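Side-chain contacts in L-threonine-O-3-phosphate decarboxylase (Porphyromonas gingivalis, PDB 3FKD), which is named as a decarboxylase of L-threonine O-3-phosphate and, as a member of the class I and II aminotransferase family, probably binds pyridoxal 5'-phosphate: residues K293-E298 against L335-E340; V170-E175 against S196-I201; A78-I83 against V164-Y169. One frame throughout, in Å; residues are numbered along the deposited sequence.

How the contacts relate
The three contacts come in series along the chain, contact 3 first, then contact 2, then contact 1. The centres of contacts 2 and 3 lie about 8 and 9 Å from the centre of the chain in space and about 15 Å apart. Contact 3 sets helix 75-86 on strand 162-166 of the seven-stranded sheet; contact 2 joins the loop after this strand to the short helix after strand 189-194. They touch, His197 CD2 lying 3.3 Å from Ser168 CB. Contact 1 joins helices 289-298 and 325-339 beside the five-stranded sheet, its centre about 29 Å from that of contact 2 and 35 Å from that of contact 3. The inner pair probably borders the cofactor site; contact 1 is remote packing.

Contact 1 (K293-E298 against L335-E340); sequences KKYMLE and LETFLE
Tyr295 and Phe338 reach for each other with extended first torsions: each CG is anti to its own backbone nitrogen (chi1 175° in Tyr295, and closely similar in Phe338), and both CB atoms already point across the gap between the two helices. The rings meet edge-to-face. Their centroids lie 5.2 Å apart and their planes are inclined at 60°, with the edge of Phe338 directed at the face of Tyr295. The atom that makes the approach is Phe338 CD1, which stands 3.7 Å from Tyr295 CG and is displaced from the middle of the phenol face toward its rim. The stem of Phe338 adds a methylene-to-ring contact, its CB lying 3.6 Å from Tyr295 CE2, so the tyrosine ring rests partly on a ring edge and partly on a methylene. Beyond it the phenol reaches Thr337, but the modelled approach there is too short to be relied on. Thr337 OG1 turns to its own helix and bonds to the carbonyl oxygen of Lys333.

These helices, 289-298 and 325-339, pack in the part of the fold built round a mixed five-stranded sheet, most of whose strands come late in the chain, as in the small domain of fold type I enzymes. Their short segments pass 10.5 Å apart at closest approach, with 129° between their N-to-C directions. The spacing is wide enough for an aromatic pair to fill.

Next to the rings, Met296, modelled as selenomethionine, takes a folded route. With CG beside the backbone N and a bend at the second torsion, SE comes to 3.9 Å from Leu335 N. The same side chain also packs on Phe331 and Ala334 and on Met302 of strand 302-306, while Leu292 touches both Leu335 and Phe338.

Contact 2 (V170-E175 against S196-I201); sequences VSFTTE and SHAYGI
Phe172 meets the short, weakly bonded helix around 196-199 with the edge of its ring, not with a face. Two neighbouring ring carbons share the approach. CZ lies 3.8 Å from His197 O and CE2 lies 3.9 Å from Ala198 CA, both partners being close to the plane of the ring. The benzyl group thus points end-on at the backbone between His197 and Ala198. Its first torsion explains the reach: CG is anti to the carbonyl carbon (chi1 -69°), which swings the ring over to the helix although the CB of Phe172 is not aimed at it. The His197 side chain behaves in the reverse way. Its CB faces Phe172, 4.0 Å from CZ, but the imidazole then leads off toward the ring of Tyr169 and toward Tyr47 of the second subunit.

Ser171 enters beside the phenylalanine, its OG 3.6 Å from Ala198 CB. That methyl is flanked within its own segment as well: it sits 3.9 Å above the plane of the Tyr199 ring, over its centre, a CH-pi arrangement. Two further rings meet Phe172: Tyr169 edge-to-face, and Trp253 with planes at about 60°. Farther along its loop, Thr173 OG1 accepts from Glu175 N at 3.1 Å and 168°, an ST turn, and the carbonyl oxygen of Phe172 pairs with Thr277 OG1.

In related class I and II aminotransferases the lysine that holds the cofactor is followed by a run resembling the one after His197. The histidine probably occupies that lysine's position. Across the contact itself the chemistry is dispersion, with at most a faint polar attraction of the aromatic edge for a carbonyl oxygen, so shape, more than directed bonding, sets how loop and helix fit.

Contact 3 (A78-I83 against V164-Y169); sequences AAFYQI and VLDQSY
Phe80 of helix 75-86 touches Asp166 of strand 162-166, where a helix packs on the seven-stranded sheet of the fold type I architecture of pyridoxal-phosphate enzymes. This is the tight part. Phe80 CZ lies 3.4 Å from Asp166 OD2 and 3.6 Å from Asp166 CG. The two side chains cross at about a right angle, with ring and carboxylate planes 62° apart. Asp166 CG is anti to its backbone nitrogen (chi1 -165°), which brings the carboxylate to CZ of the ring. Phe80 also packs on Val192 and Trp134.

The other half is looser. Ile83 and Val164 run past each other in opposite directions and meet through a single pair of methyls, Ile83 CD1 and Val164 CG1, 3.9 Å apart. Both face the partner segment, yet the closest CA pair of the two segments, Phe80 CA and Val164 CA, is 8.8 Å apart. This side is buried too: Ile83 and Val164 are both enclosed, Val164 also packing on Phe132.

An aspartate in this position of the fold commonly faces the pyridine nitrogen of the cofactor in relatives, and Asp166 may do likewise. Bonds to both carboxylate oxygens hold its rotation. OD2 pairs with Tyr102 OH, whose ring also meets Phe80 edge-to-face, while OD1 takes two donors from Ser168. Ser168 OG gives it a 2.7 Å bond on the syn lone pair; Ser168 N, closing an Asx turn at 3.0 Å, comes to OD1 from 38° out of the carboxylate plane.

Contact 1 (K293-E298 against L335-E340)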
ATOM      1  N   LYS A 293      22.921  20.099  -8.770  1.00 30.98           N
ATOM      2  CA  LYS A 293      22.314  18.808  -9.088  1.00 32.62           C
ATOM      3  C   LYS A 293      22.137  18.577 -10.595  1.00 33.20           C
ATOM      4  O   LYS A 293      22.231  17.445 -11.088  1.00 33.17           O
ATOM      5  CB  LYS A 293      20.952  18.668  -8.373  1.00 30.76           C
ATOM      6  CG  LYS A 293      20.099  17.519  -8.875  1.00 26.79           C
ATOM      7  CD  LYS A 293      18.673  17.527  -8.288  1.00 30.71           C
ATOM      8  CE  LYS A 293      17.852  16.261  -8.706  1.00 28.32           C
ATOM      9  NZ  LYS A 293      16.397  16.532  -8.631  1.00 31.30           N
ATOM     10  N   LYS A 294      21.849  19.656 -11.305  1.00 31.94           N
ATOM     11  CA  LYS A 294      21.697  19.631 -12.749  1.00 34.01           C
ATOM     12  C   LYS A 294      23.035  19.381 -13.484  1.00 33.30           C
ATOM     13  O   LYS A 294      23.093  18.675 -14.495  1.00 33.11           O
ATOM     14  CB  LYS A 294      21.087  20.953 -13.183  1.00 33.56           C
ATOM     15  CG  LYS A 294      20.925  21.093 -14.655  1.00 39.98           C
ATOM     16  CD  LYS A 294      21.201  22.530 -15.102  1.00 43.47           C
ATOM     17  CE  LYS A 294      20.530  22.830 -16.426  1.00 45.91           C
ATOM     18  NZ  LYS A 294      19.082  23.079 -16.202  1.00 45.66           N
ATOM     19  N   TYR A 295      24.100  19.969 -12.954  1.00 31.19           N
ATOM     20  CA  TYR A 295      25.458  19.842 -13.488  1.00 32.27           C
ATOM     21  C   TYR A 295      26.021  18.410 -13.312  1.00 33.78           C
ATOM     22  O   TYR A 295      26.344  17.727 -14.281  1.00 33.68           O
ATOM     23  CB  TYR A 295      26.323  20.840 -12.730  1.00 33.43           C
ATOM     24  CG  TYR A 295      27.797  20.803 -13.039  1.00 37.53           C
ATOM     25  CD1 TYR A 295      28.320  21.568 -14.084  1.00 39.53           C
ATOM     26  CD2 TYR A 295      28.677  20.040 -12.272  1.00 37.44           C
ATOM     27  CE1 TYR A 295      29.667  21.566 -14.377  1.00 38.61           C
ATOM     28  CE2 TYR A 295      30.031  20.024 -12.562  1.00 39.08           C
ATOM     29  CZ  TYR A 295      30.518  20.797 -13.620  1.00 41.16           C
ATOM     30  OH  TYR A 295      31.856  20.806 -13.939  1.00 42.46           O
HETATM   31  N   MSE A 296      26.131  17.985 -12.057  1.00 32.11           N
HETATM   32  CA  MSE A 296      26.464  16.636 -11.692  1.00 32.51           C
HETATM   33  C   MSE A 296      25.704  15.580 -12.520  1.00 30.45           C
HETATM   34  O   MSE A 296      26.268  14.579 -12.919  1.00 26.51           O
HETATM   35  CB  MSE A 296      26.201  16.454 -10.200  1.00 31.30           C
HETATM   36  CG  MSE A 296      26.977  17.418  -9.331  1.00 32.04           C
HETATM   37 SE   MSE A 296      28.941  17.144  -9.483  1.00 54.04          SE
HETATM   38  CE  MSE A 296      29.066  15.506  -8.385  1.00 36.70           C
ATOM     39  N   LEU A 297      24.434  15.836 -12.798  1.00 30.41           N
ATOM     40  CA  LEU A 297      23.640  14.917 -13.597  1.00 29.44           C
ATOM     41  C   LEU A 297      23.991  15.010 -15.080  1.00 30.32           C
ATOM     42  O   LEU A 297      24.408  14.031 -15.692  1.00 31.79           O
ATOM     43  CB  LEU A 297      22.130  15.103 -13.377  1.00 27.68           C
ATOM     44  CG  LEU A 297      21.335  14.000 -14.093  1.00 28.43           C
ATOM     45  CD1 LEU A 297      21.623  12.646 -13.484  1.00 27.88           C
ATOM     46  CD2 LEU A 297      19.877  14.262 -14.124  1.00 24.40           C
ATOM     47  N   GLU A 298      23.854  16.195 -15.650  1.00 32.49           N
ATOM     48  CA  GLU A 298      24.174  16.396 -17.058  1.00 33.42           C
ATOM     49  C   GLU A 298      25.655  16.259 -17.428  1.00 32.48           C
ATOM     50  O   GLU A 298      25.993  15.553 -18.378  1.00 32.99           O
ATOM     51  CB  GLU A 298      23.591  17.725 -17.529  1.00 33.45           C
ATOM     52  CG  GLU A 298      22.089  17.668 -17.422  1.00 35.70           C
ATOM     53  CD  GLU A 298      21.414  19.038 -17.406  1.00 46.01           C
ATOM     54  OE1 GLU A 298      22.097  20.075 -17.690  1.00 46.97           O
ATOM     55  OE2 GLU A 298      20.186  19.062 -17.103  1.00 44.76           O
ATOM     56  N   LEU A 335      32.722  17.640  -8.461  1.00 41.76           N
ATOM     57  CA  LEU A 335      32.386  18.811  -7.663  1.00 42.85           C
ATOM     58  C   LEU A 335      33.408  19.991  -7.822  1.00 43.37           C
ATOM     59  O   LEU A 335      33.031  21.149  -8.101  1.00 41.80           O
ATOM     60  CB  LEU A 335      32.216  18.384  -6.199  1.00 39.56           C
ATOM     61  CG  LEU A 335      31.776  19.441  -5.188  1.00 36.24           C
ATOM     62  CD1 LEU A 335      30.573  20.168  -5.699  1.00 35.31           C
ATOM     63  CD2 LEU A 335      31.515  18.780  -3.848  1.00 32.84           C
ATOM     64  N   GLU A 336      34.684  19.680  -7.629  1.00 42.02           N
ATOM     65  CA  GLU A 336      35.769  20.629  -7.817  1.00 44.90           C
ATOM     66  C   GLU A 336      35.595  21.371  -9.132  1.00 45.55           C
ATOM     67  O   GLU A 336      35.723  22.595  -9.203  1.00 47.38           O
ATOM     68  CB  GLU A 336      37.106  19.894  -7.808  1.00 42.34           C
ATOM     69  CG  GLU A 336      38.245  20.799  -7.512  1.00 52.30           C
ATOM     70  CD  GLU A 336      39.422  20.065  -6.866  1.00 60.30           C
ATOM     71  OE1 GLU A 336      39.346  18.803  -6.737  1.00 58.17           O
ATOM     72  OE2 GLU A 336      40.409  20.762  -6.486  1.00 54.58           O
ATOM     73  N   THR A 337      35.278  20.617 -10.169  1.00 41.89           N
ATOM     74  CA  THR A 337      35.042  21.187 -11.476  1.00 44.91           C
ATOM     75  C   THR A 337      33.886  22.191 -11.466  1.00 43.84           C
ATOM     76  O   THR A 337      33.920  23.224 -12.144  1.00 42.42           O
ATOM     77  CB  THR A 337      34.773  20.064 -12.465  1.00 44.16           C
ATOM     78  OG1 THR A 337      35.981  19.318 -12.610  1.00 46.93           O
ATOM     79  CG2 THR A 337      34.386  20.615 -13.813  1.00 43.92           C
ATOM     80  N   PHE A 338      32.858  21.866 -10.696  1.00 42.07           N
ATOM     81  CA  PHE A 338      31.747  22.771 -10.508  1.00 43.41           C
ATOM     82  C   PHE A 338      32.237  24.079  -9.864  1.00 44.18           C
ATOM     83  O   PHE A 338      32.105  25.154 -10.421  1.00 43.27           O
ATOM     84  CB  PHE A 338      30.652  22.132  -9.651  1.00 39.72           C
ATOM     85  CG  PHE A 338      29.464  23.048  -9.402  1.00 40.89           C
ATOM     86  CD1 PHE A 338      28.548  23.315 -10.415  1.00 39.01           C
ATOM     87  CD2 PHE A 338      29.273  23.651  -8.161  1.00 38.32           C
ATOM     88  CE1 PHE A 338      27.467  24.149 -10.192  1.00 37.14           C
ATOM     89  CE2 PHE A 338      28.195  24.493  -7.938  1.00 38.13           C
ATOM     90  CZ  PHE A 338      27.294  24.746  -8.953  1.00 36.94           C
ATOM     91  N   LEU A 339      32.817  23.959  -8.688  1.00 43.61           N
ATOM     92  CA  LEU A 339      33.188  25.109  -7.915  1.00 43.34           C
ATOM     93  C   LEU A 339      33.949  26.118  -8.762  1.00 49.23           C
ATOM     94  O   LEU A 339      33.721  27.327  -8.649  1.00 50.58           O
ATOM     95  CB  LEU A 339      34.007  24.674  -6.707  1.00 45.10           C
ATOM     96  CG  LEU A 339      33.185  23.870  -5.693  1.00 44.26           C
ATOM     97  CD1 LEU A 339      34.057  23.377  -4.531  1.00 39.55           C
ATOM     98  CD2 LEU A 339      31.979  24.705  -5.203  1.00 41.45           C
ATOM     99  N   GLU A 340      34.829  25.642  -9.638  1.00 48.54           N
ATOM    100  CA  GLU A 340      35.628  26.579 -10.411  1.00 47.92           C
ATOM    101  C   GLU A 340      34.816  27.349 -11.455  1.00 49.20           C
ATOM    102  O   GLU A 340      35.379  28.112 -12.235  1.00 50.21           O
ATOM    103  CB  GLU A 340      36.849  25.897 -11.024  1.00 50.20           C
ATOM    104  CG  GLU A 340      36.591  25.154 -12.300  1.00 51.04           C
ATOM    105  CD  GLU A 340      37.496  23.923 -12.413  1.00 56.91           C
ATOM    106  OE1 GLU A 340      38.091  23.516 -11.371  1.00 55.58           O
ATOM    107  OE2 GLU A 340      37.601  23.353 -13.534  1.00 58.17           O
TER

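Contact 2 (V170-E175 against S196-I201)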
ATOM      1  N   VAL A 170      18.274   2.238  11.786  1.00 19.17           N
ATOM      2  CA  VAL A 170      18.831   1.719  13.009  1.00 21.58           C
ATOM      3  C   VAL A 170      20.051   0.854  12.709  1.00 24.21           C
ATOM      4  O   VAL A 170      20.919   0.716  13.544  1.00 27.59           O
ATOM      5  CB  VAL A 170      17.804   0.925  13.812  1.00 24.08           C
ATOM      6  CG1 VAL A 170      17.910  -0.558  13.500  1.00 21.51           C
ATOM      7  CG2 VAL A 170      18.007   1.174  15.285  1.00 26.43           C
ATOM      8  N   SER A 171      20.143   0.295  11.510  1.00 22.01           N
ATOM      9  CA  SER A 171      21.324  -0.479  11.164  1.00 23.18           C
ATOM     10  C   SER A 171      22.466   0.306  10.421  1.00 24.15           C
ATOM     11  O   SER A 171      23.536  -0.248  10.118  1.00 24.77           O
ATOM     12  CB  SER A 171      20.903  -1.788  10.437  1.00 23.75           C
ATOM     13  OG  SER A 171      20.927  -1.587   9.039  1.00 29.54           O
ATOM     14  N   PHE A 172      22.238   1.588  10.151  1.00 22.41           N
ATOM     15  CA  PHE A 172      23.235   2.472   9.530  1.00 24.39           C
ATOM     16  C   PHE A 172      24.160   3.086  10.597  1.00 24.95           C
ATOM     17  O   PHE A 172      24.715   4.129  10.397  1.00 22.36           O
ATOM     18  CB  PHE A 172      22.552   3.636   8.773  1.00 23.65           C
ATOM     19  CG  PHE A 172      21.808   3.228   7.522  1.00 22.63           C
ATOM     20  CD1 PHE A 172      21.746   4.088   6.442  1.00 22.50           C
ATOM     21  CD2 PHE A 172      21.160   1.997   7.434  1.00 22.03           C
ATOM     22  CE1 PHE A 172      21.063   3.742   5.297  1.00 21.93           C
ATOM     23  CE2 PHE A 172      20.473   1.631   6.292  1.00 20.84           C
ATOM     24  CZ  PHE A 172      20.421   2.494   5.218  1.00 21.48           C
ATOM     25  N   THR A 173      24.265   2.426  11.742  1.00 26.88           N
ATOM     26  CA  THR A 173      25.104   2.863  12.839  1.00 28.61           C
ATOM     27  C   THR A 173      25.642   1.670  13.642  1.00 33.80           C
ATOM     28  O   THR A 173      24.970   0.624  13.796  1.00 31.33           O
ATOM     29  CB  THR A 173      24.380   3.788  13.826  1.00 28.68           C
ATOM     30  OG1 THR A 173      25.316   4.228  14.812  1.00 32.11           O
ATOM     31  CG2 THR A 173      23.260   3.035  14.557  1.00 30.64           C
ATOM     32  N   THR A 174      26.856   1.885  14.155  1.00 36.43           N
ATOM     33  CA  THR A 174      27.654   0.984  14.989  1.00 37.12           C
ATOM     34  C   THR A 174      27.251   1.070  16.454  1.00 37.36           C
ATOM     35  O   THR A 174      27.525   0.174  17.239  1.00 37.00           O
ATOM     36  CB  THR A 174      29.122   1.474  14.930  1.00 41.73           C
ATOM     37  OG1 THR A 174      29.704   1.119  13.670  1.00 44.56           O
ATOM     38  CG2 THR A 174      29.962   0.921  16.083  1.00 48.32           C
ATOM     39  N   GLU A 175      26.629   2.186  16.819  1.00 38.52           N
ATOM     40  CA  GLU A 175      26.358   2.504  18.216  1.00 41.60           C
ATOM     41  C   GLU A 175      25.164   1.735  18.764  1.00 42.34           C
ATOM     42  O   GLU A 175      24.520   0.955  18.045  1.00 44.02           O
ATOM     43  CB  GLU A 175      26.125   4.003  18.370  1.00 45.95           C
ATOM     44  CG  GLU A 175      27.201   4.878  17.677  1.00 48.19           C
ATOM     45  CD  GLU A 175      28.207   5.487  18.643  1.00 55.02           C
ATOM     46  OE1 GLU A 175      28.946   4.723  19.310  1.00 58.81           O
ATOM     47  OE2 GLU A 175      28.269   6.737  18.719  1.00 56.46           O
ATOM     48  N   SER A 196      12.763  -1.107   3.314  1.00 18.66           N
ATOM     49  CA  SER A 196      13.244  -0.381   2.138  1.00 18.94           C
ATOM     50  C   SER A 196      14.734  -0.036   2.173  1.00 18.30           C
ATOM     51  O   SER A 196      15.409  -0.165   1.161  1.00 17.23           O
ATOM     52  CB  SER A 196      12.485   0.929   1.901  1.00 19.14           C
ATOM     53  OG  SER A 196      11.160   0.891   2.323  1.00 19.39           O
ATOM     54  N   HIS A 197      15.214   0.447   3.325  1.00 19.18           N
ATOM     55  CA  HIS A 197      16.517   1.124   3.416  1.00 18.42           C
ATOM     56  C   HIS A 197      17.688   0.176   3.607  1.00 18.97           C
ATOM     57  O   HIS A 197      18.610   0.204   2.811  1.00 17.28           O
ATOM     58  CB  HIS A 197      16.519   2.157   4.533  1.00 18.75           C
ATOM     59  CG  HIS A 197      15.411   3.153   4.423  1.00 20.00           C
ATOM     60  ND1 HIS A 197      15.476   4.262   3.598  1.00 19.68           N
ATOM     61  CD2 HIS A 197      14.214   3.213   5.041  1.00 18.38           C
ATOM     62  CE1 HIS A 197      14.362   4.948   3.708  1.00 20.10           C
ATOM     63  NE2 HIS A 197      13.580   4.334   4.580  1.00 21.04           N
ATOM     64  N   ALA A 198      17.609  -0.655   4.659  1.00 20.31           N
ATOM     65  CA  ALA A 198      18.687  -1.573   5.051  1.00 21.35           C
ATOM     66  C   ALA A 198      18.884  -2.670   4.032  1.00 19.41           C
ATOM     67  O   ALA A 198      19.965  -3.227   3.944  1.00 20.69           O
ATOM     68  CB  ALA A 198      18.455  -2.174   6.452  1.00 19.72           C
ATOM     69  N   TYR A 199      17.852  -2.947   3.242  1.00 19.83           N
ATOM     70  CA  TYR A 199      17.878  -4.104   2.338  1.00 20.65           C
ATOM     71  C   TYR A 199      17.644  -3.818   0.870  1.00 21.07           C
ATOM     72  O   TYR A 199      17.565  -4.763   0.082  1.00 21.31           O
ATOM     73  CB  TYR A 199      16.920  -5.197   2.785  1.00 17.00           C
ATOM     74  CG  TYR A 199      16.922  -5.445   4.263  1.00 18.83           C
ATOM     75  CD1 TYR A 199      18.030  -6.031   4.903  1.00 18.39           C
ATOM     76  CD2 TYR A 199      15.797  -5.124   5.035  1.00 18.18           C
ATOM     77  CE1 TYR A 199      18.019  -6.263   6.283  1.00 17.27           C
ATOM     78  CE2 TYR A 199      15.768  -5.358   6.393  1.00 17.78           C
ATOM     79  CZ  TYR A 199      16.880  -5.923   7.015  1.00 19.48           C
ATOM     80  OH  TYR A 199      16.812  -6.141   8.363  1.00 20.77           O
ATOM     81  N   GLY A 200      17.551  -2.540   0.502  1.00 19.09           N
ATOM     82  CA  GLY A 200      17.526  -2.158  -0.894  1.00 18.36           C
ATOM     83  C   GLY A 200      16.250  -2.532  -1.604  1.00 20.16           C
ATOM     84  O   GLY A 200      16.227  -2.685  -2.817  1.00 21.64           O
ATOM     85  N   ILE A 201      15.170  -2.688  -0.846  1.00 20.15           N
ATOM     86  CA  ILE A 201      13.900  -3.026  -1.459  1.00 20.77           C
ATOM     87  C   ILE A 201      12.754  -2.017  -1.211  1.00 20.19           C
ATOM     88  O   ILE A 201      11.648  -2.381  -0.798  1.00 20.23           O
ATOM     89  CB  ILE A 201      13.539  -4.484  -1.228  1.00 19.86           C
ATOM     90  CG1 ILE A 201      13.640  -4.817   0.256  1.00 19.52           C
ATOM     91  CG2 ILE A 201      14.519  -5.359  -2.019  1.00 20.36           C
ATOM     92  CD1 ILE A 201      12.639  -5.820   0.716  1.00 17.36           C
TER

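Contact 3 (A78-I83 against V164-Y169)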
ATOM      1  N   ALA A  78       3.459   4.338   5.108  1.00 18.66           N
ATOM      2  CA  ALA A  78       2.089   3.972   5.484  1.00 19.04           C
ATOM      3  C   ALA A  78       1.873   3.989   6.994  1.00 18.60           C
ATOM      4  O   ALA A  78       0.891   4.574   7.473  1.00 19.17           O
ATOM      5  CB  ALA A  78       1.648   2.608   4.877  1.00 17.71           C
ATOM      6  N   ALA A  79       2.780   3.344   7.728  1.00 17.58           N
ATOM      7  CA  ALA A  79       2.736   3.340   9.191  1.00 17.35           C
ATOM      8  C   ALA A  79       2.659   4.738   9.839  1.00 18.21           C
ATOM      9  O   ALA A  79       2.044   4.874  10.874  1.00 17.31           O
ATOM     10  CB  ALA A  79       3.907   2.568   9.761  1.00 15.74           C
ATOM     11  N   PHE A  80       3.301   5.753   9.244  1.00 18.14           N
ATOM     12  CA  PHE A  80       3.350   7.095   9.841  1.00 18.95           C
ATOM     13  C   PHE A  80       1.974   7.737   9.768  1.00 20.65           C
ATOM     14  O   PHE A  80       1.512   8.369  10.709  1.00 20.66           O
ATOM     15  CB  PHE A  80       4.377   7.994   9.140  1.00 18.07           C
ATOM     16  CG  PHE A  80       5.766   7.515   9.277  1.00 17.31           C
ATOM     17  CD1 PHE A  80       6.261   7.150  10.521  1.00 17.64           C
ATOM     18  CD2 PHE A  80       6.583   7.414   8.176  1.00 17.28           C
ATOM     19  CE1 PHE A  80       7.523   6.694  10.649  1.00 17.72           C
ATOM     20  CE2 PHE A  80       7.864   6.970   8.300  1.00 15.92           C
ATOM     21  CZ  PHE A  80       8.335   6.610   9.530  1.00 18.03           C
ATOM     22  N   TYR A  81       1.354   7.551   8.611  1.00 20.01           N
ATOM     23  CA  TYR A  81       0.002   7.945   8.325  1.00 20.23           C
ATOM     24  C   TYR A  81      -1.042   7.169   9.157  1.00 24.50           C
ATOM     25  O   TYR A  81      -2.011   7.753   9.664  1.00 24.67           O
ATOM     26  CB  TYR A  81      -0.210   7.705   6.845  1.00 19.30           C
ATOM     27  CG  TYR A  81       0.360   8.797   5.989  1.00 21.96           C
ATOM     28  CD1 TYR A  81      -0.389   9.946   5.692  1.00 23.16           C
ATOM     29  CD2 TYR A  81       1.647   8.720   5.501  1.00 20.77           C
ATOM     30  CE1 TYR A  81       0.130  10.961   4.916  1.00 20.44           C
ATOM     31  CE2 TYR A  81       2.160   9.717   4.700  1.00 21.20           C
ATOM     32  CZ  TYR A  81       1.390  10.834   4.418  1.00 22.40           C
ATOM     33  OH  TYR A  81       1.915  11.827   3.637  1.00 25.38           O
ATOM     34  N   GLN A  82      -0.881   5.852   9.281  1.00 21.85           N
ATOM     35  CA  GLN A  82      -1.841   5.137  10.086  1.00 23.32           C
ATOM     36  C   GLN A  82      -1.796   5.571  11.558  1.00 24.17           C
ATOM     37  O   GLN A  82      -2.814   5.507  12.256  1.00 25.00           O
ATOM     38  CB  GLN A  82      -1.682   3.623   9.959  1.00 24.04           C
ATOM     39  CG  GLN A  82      -3.036   2.894   9.901  1.00 23.61           C
ATOM     40  CD  GLN A  82      -2.937   1.415  10.224  1.00 26.00           C
ATOM     41  OE1 GLN A  82      -2.211   0.661   9.573  1.00 26.71           O
ATOM     42  NE2 GLN A  82      -3.672   0.990  11.235  1.00 27.84           N
ATOM     43  N   ILE A  83      -0.614   5.972  12.029  1.00 23.32           N
ATOM     44  CA  ILE A  83      -0.422   6.422  13.416  1.00 23.02           C
ATOM     45  C   ILE A  83      -1.045   7.817  13.625  1.00 22.78           C
ATOM     46  O   ILE A  83      -1.802   8.032  14.568  1.00 23.98           O
ATOM     47  CB  ILE A  83       1.089   6.470  13.785  1.00 22.97           C
ATOM     48  CG1 ILE A  83       1.703   5.057  13.880  1.00 21.85           C
ATOM     49  CG2 ILE A  83       1.324   7.253  15.074  1.00 23.04           C
ATOM     50  CD1 ILE A  83       3.186   5.092  14.267  1.00 19.31           C
ATOM     51  N   VAL A 164       7.449   8.657  18.798  1.00 26.02           N
ATOM     52  CA  VAL A 164       7.457   7.814  17.624  1.00 25.74           C
ATOM     53  C   VAL A 164       8.852   7.830  16.993  1.00 26.84           C
ATOM     54  O   VAL A 164       9.360   8.864  16.499  1.00 24.90           O
ATOM     55  CB  VAL A 164       6.341   8.146  16.612  1.00 26.34           C
ATOM     56  CG1 VAL A 164       6.330   7.103  15.492  1.00 22.42           C
ATOM     57  CG2 VAL A 164       4.950   8.212  17.313  1.00 23.87           C
ATOM     58  N   LEU A 165       9.472   6.659  17.040  1.00 26.65           N
ATOM     59  CA  LEU A 165      10.872   6.519  16.658  1.00 27.38           C
ATOM     60  C   LEU A 165      11.003   5.776  15.324  1.00 24.28           C
ATOM     61  O   LEU A 165      10.915   4.569  15.295  1.00 24.55           O
ATOM     62  CB  LEU A 165      11.630   5.779  17.769  1.00 26.09           C
ATOM     63  CG  LEU A 165      13.055   6.194  18.102  1.00 28.54           C
ATOM     64  CD1 LEU A 165      13.635   5.282  19.193  1.00 28.24           C
ATOM     65  CD2 LEU A 165      13.921   6.184  16.844  1.00 26.27           C
ATOM     66  N   ASP A 166      11.176   6.525  14.239  1.00 23.73           N
ATOM     67  CA  ASP A 166      11.594   6.002  12.946  1.00 21.43           C
ATOM     68  C   ASP A 166      12.909   5.279  13.111  1.00 21.81           C
ATOM     69  O   ASP A 166      13.944   5.900  13.395  1.00 22.71           O
ATOM     70  CB  ASP A 166      11.733   7.127  11.907  1.00 20.03           C
ATOM     71  CG  ASP A 166      11.819   6.603  10.461  1.00 21.12           C
ATOM     72  OD1 ASP A 166      12.015   5.377  10.277  1.00 18.97           O
ATOM     73  OD2 ASP A 166      11.670   7.416   9.501  1.00 21.06           O
ATOM     74  N   GLN A 167      12.849   3.956  12.970  1.00 20.95           N
ATOM     75  CA  GLN A 167      14.021   3.087  13.066  1.00 21.20           C
ATOM     76  C   GLN A 167      14.554   2.629  11.706  1.00 19.65           C
ATOM     77  O   GLN A 167      15.257   1.618  11.621  1.00 20.02           O
ATOM     78  CB  GLN A 167      13.651   1.860  13.876  1.00 21.93           C
ATOM     79  CG  GLN A 167      13.156   2.184  15.242  1.00 23.67           C
ATOM     80  CD  GLN A 167      14.289   2.458  16.198  1.00 25.19           C
ATOM     81  OE1 GLN A 167      14.883   3.533  16.167  1.00 24.40           O
ATOM     82  NE2 GLN A 167      14.601   1.485  17.049  1.00 24.07           N
ATOM     83  N   SER A 168      14.210   3.356  10.650  1.00 18.10           N
ATOM     84  CA  SER A 168      14.555   2.947   9.306  1.00 18.51           C
ATOM     85  C   SER A 168      16.036   2.713   9.141  1.00 19.12           C
ATOM     86  O   SER A 168      16.445   1.913   8.316  1.00 18.15           O
ATOM     87  CB  SER A 168      14.119   3.987   8.275  1.00 19.26           C
ATOM     88  OG  SER A 168      12.720   4.018   8.112  1.00 17.24           O
ATOM     89  N   TYR A 169      16.832   3.462   9.903  1.00 21.48           N
ATOM     90  CA  TYR A 169      18.287   3.531   9.747  1.00 19.59           C
ATOM     91  C   TYR A 169      19.001   2.980  10.961  1.00 20.15           C
ATOM     92  O   TYR A 169      20.201   3.213  11.139  1.00 19.89           O
ATOM     93  CB  TYR A 169      18.735   4.977   9.527  1.00 21.47           C
ATOM     94  CG  TYR A 169      18.036   5.676   8.399  1.00 21.22           C
ATOM     95  CD1 TYR A 169      18.384   5.431   7.066  1.00 19.30           C
ATOM     96  CD2 TYR A 169      17.023   6.589   8.660  1.00 21.30           C
ATOM     97  CE1 TYR A 169      17.730   6.079   6.026  1.00 19.09           C
ATOM     98  CE2 TYR A 169      16.360   7.236   7.631  1.00 20.83           C
ATOM     99  CZ  TYR A 169      16.710   6.983   6.320  1.00 20.41           C
ATOM    100  OH  TYR A 169      16.028   7.639   5.324  1.00 20.50           O
TER